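Acylneuraminate lyase (Mycoplasma synoviae, PDB 4N4P) belongs to the dihydrodipicolinate synthetase family of TIM-barrel proteins and assembles from four chains. Local coordinates at residues 59-64 with 270-275. Numbering follows the deposited sequence.
Sequences FEDKKE and YTRKPF
Arg272 NH1 donates to Asp61 OD2 in the main bond of a salt bridge, 3.0 Å long and nearly straight at 166°. The carboxylate oxygen sits at the guanidinium edge, in the plane of that group, whereas NH1 reaches OD2 on its syn side but 32° out of the carboxylate plane. The two planes are turned 44° apart, and both terminal nitrogens address the same oxygen: Arg272 NH2 adds a weak, bent bond to Asp61 OD2 at 3.4 Å. A water takes up the second oxygen, donating to Asp61 OD1 at 2.9 Å and weakly accepting from Arg272 NH2.

The CA atoms of Asp61 and Arg272 lie 12.8 Å apart, a gap bridged by the arginine chain, extended from CG to NE. It carries the guanidinium to the first turn of helix 59-73, where NH1 also bonds to Leu56 O, its strongest polar partner, and NE to Gly22 O. The side chain packs on Phe18, and Asp61 N is hydrogen-bonded to Ser58 OG, just ahead of the helix. With 66 Å² buried in all, the contact is a long-armed ionic link between a barrel helix and the loop preceding helix 280-294. Asp61 OD2, Leu56 O, Gly22 O and the water together restrain the guanidinium's rotation, and the carboxylate and carbonyls would be expected to stabilise its positive charge.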
loop_
_atom_site.group_PDB
_atom_site.type_symbol
_atom_site.label_atom_id
_atom_site.label_comp_id
_atom_site.label_asym_id
_atom_site.label_seq_id
_atom_site.Cartn_x
_atom_site.Cartn_y
_atom_site.Cartn_z
ATOM N N PHE A 59 33.915 1.604 7.289
ATOM C CA PHE A 59 34.060 2.518 8.411
ATOM C C PHE A 59 35.237 3.460 8.196
ATOM O O PHE A 59 35.115 4.671 8.390
ATOM C CB PHE A 59 34.227 1.711 9.690
ATOM C CG PHE A 59 34.412 2.547 10.931
ATOM C CD1 PHE A 59 33.545 3.592 11.231
ATOM C CD2 PHE A 59 35.446 2.260 11.807
ATOM C CE1 PHE A 59 33.725 4.337 12.393
ATOM C CE2 PHE A 59 35.631 3.000 12.966
ATOM C CZ PHE A 59 34.767 4.041 13.256
ATOM N N GLU A 60 36.366 2.904 7.768
ATOM C CA GLU A 60 37.549 3.698 7.460
ATOM C C GLU A 60 37.337 4.685 6.301
ATOM O O GLU A 60 37.851 5.817 6.347
ATOM C CB GLU A 60 38.754 2.780 7.207
ATOM C CG GLU A 60 39.248 2.081 8.486
ATOM C CD GLU A 60 39.844 3.047 9.515
ATOM O OE1 GLU A 60 40.566 3.993 9.103
ATOM O OE2 GLU A 60 39.590 2.869 10.731
ATOM N N ASP A 61 36.579 4.271 5.284
ATOM C CA ASP A 61 36.226 5.162 4.163
ATOM C C ASP A 61 35.421 6.375 4.696
ATOM O O ASP A 61 35.644 7.520 4.262
ATOM C CB ASP A 61 35.342 4.466 3.110
ATOM C CG ASP A 61 36.067 3.434 2.225
ATOM O OD1 ASP A 61 37.310 3.486 2.008
ATOM O OD2 ASP A 61 35.316 2.579 1.677
ATOM N N LYS A 62 34.463 6.107 5.593
ATOM C CA LYS A 62 33.585 7.155 6.153
ATOM C C LYS A 62 34.400 8.216 6.885
ATOM O O LYS A 62 34.234 9.420 6.665
ATOM C CB LYS A 62 32.526 6.562 7.075
ATOM C CG LYS A 62 31.499 5.691 6.338
ATOM C CD LYS A 62 30.612 4.958 7.313
ATOM C CE LYS A 62 29.833 3.843 6.635
ATOM N NZ LYS A 62 28.825 3.234 7.565
ATOM N N LYS A 63 35.328 7.762 7.724
ATOM C CA LYS A 63 36.213 8.681 8.430
ATOM C C LYS A 63 37.060 9.483 7.469
ATOM O O LYS A 63 37.259 10.668 7.681
ATOM C CB LYS A 63 37.153 7.907 9.349
ATOM C CG LYS A 63 36.506 7.237 10.518
ATOM C CD LYS A 63 37.520 6.168 10.955
ATOM C CE LYS A 63 37.503 5.977 12.417
ATOM N NZ LYS A 63 38.536 4.951 12.785
ATOM N N GLU A 64 37.582 8.828 6.427
ATOM C CA GLU A 64 38.422 9.497 5.456
ATOM C C GLU A 64 37.613 10.544 4.699
ATOM O O GLU A 64 38.079 11.654 4.506
ATOM C CB GLU A 64 39.089 8.488 4.487
ATOM C CG GLU A 64 40.126 9.069 3.542
ATOM C CD GLU A 64 41.348 9.722 4.209
ATOM O OE1 GLU A 64 41.683 9.429 5.385
ATOM O OE2 GLU A 64 41.969 10.560 3.532
ATOM N N TYR A 270 33.176 7.147 -10.102
ATOM C CA TYR A 270 32.072 6.239 -10.430
ATOM C C TYR A 270 31.360 5.746 -9.186
ATOM O O TYR A 270 31.840 5.919 -8.057
ATOM C CB TYR A 270 32.588 5.056 -11.291
ATOM C CG TYR A 270 33.165 5.568 -12.604
ATOM C CD1 TYR A 270 32.383 5.601 -13.753
ATOM C CD2 TYR A 270 34.455 6.112 -12.668
ATOM C CE1 TYR A 270 32.873 6.113 -14.947
ATOM C CE2 TYR A 270 34.954 6.642 -13.863
ATOM C CZ TYR A 270 34.154 6.628 -14.992
ATOM O OH TYR A 270 34.636 7.136 -16.175
ATOM N N THR A 271 30.207 5.126 -9.395
ATOM C CA THR A 271 29.493 4.452 -8.325
ATOM C C THR A 271 30.150 3.125 -8.016
ATOM O O THR A 271 30.901 2.608 -8.830
ATOM C CB THR A 271 28.012 4.214 -8.694
ATOM O OG1 THR A 271 27.913 3.400 -9.878
ATOM C CG2 THR A 271 27.339 5.562 -8.953
ATOM N N ARG A 272 29.891 2.615 -6.821
ATOM C CA ARG A 272 30.277 1.262 -6.430
ATOM C C ARG A 272 29.187 0.253 -6.733
ATOM O O ARG A 272 28.002 0.589 -6.817
ATOM C CB ARG A 272 30.580 1.204 -4.940
ATOM C CG ARG A 272 32.031 1.453 -4.640
ATOM C CD ARG A 272 32.357 1.251 -3.152
ATOM N NE ARG A 272 33.783 1.505 -2.953
ATOM C CZ ARG A 272 34.354 1.776 -1.776
ATOM N NH1 ARG A 272 33.628 1.824 -0.675
ATOM N NH2 ARG A 272 35.663 1.995 -1.704
ATOM N N LYS A 273 29.592 -1.001 -6.881
ATOM C CA LYS A 273 28.639 -2.109 -6.962
ATOM C C LYS A 273 27.769 -2.148 -5.711
ATOM O O LYS A 273 28.250 -1.847 -4.622
ATOM C CB LYS A 273 29.395 -3.429 -7.081
ATOM C CG LYS A 273 30.326 -3.497 -8.289
ATOM C CD LYS A 273 31.132 -4.805 -8.183
ATOM C CE LYS A 273 32.201 -4.887 -9.253
ATOM N NZ LYS A 273 31.570 -5.117 -10.570
ATOM N N PRO A 274 26.491 -2.563 -5.850
ATOM C CA PRO A 274 25.877 -3.124 -7.054
ATOM C C PRO A 274 25.160 -2.145 -7.997
ATOM O O PRO A 274 24.379 -2.599 -8.862
ATOM C CB PRO A 274 24.872 -4.120 -6.495
ATOM C CG PRO A 274 24.495 -3.559 -5.144
ATOM C CD PRO A 274 25.663 -2.768 -4.646
ATOM N N PHE A 275 25.425 -0.836 -7.870
ATOM C CA PHE A 275 24.870 0.127 -8.819
ATOM C C PHE A 275 25.347 -0.181 -10.232
ATOM O O PHE A 275 26.509 -0.583 -10.441
ATOM C CB PHE A 275 25.201 1.573 -8.432
ATOM C CG PHE A 275 24.422 2.033 -7.250
ATOM C CD1 PHE A 275 23.052 2.310 -7.371
ATOM C CD2 PHE A 275 25.027 2.134 -5.999
ATOM C CE1 PHE A 275 22.304 2.711 -6.248
ATOM C CE2 PHE A 275 24.279 2.522 -4.866
ATOM C CZ PHE A 275 22.917 2.809 -5.006
HETATM O O HOH W 1 38.409 2.372 -0.436
#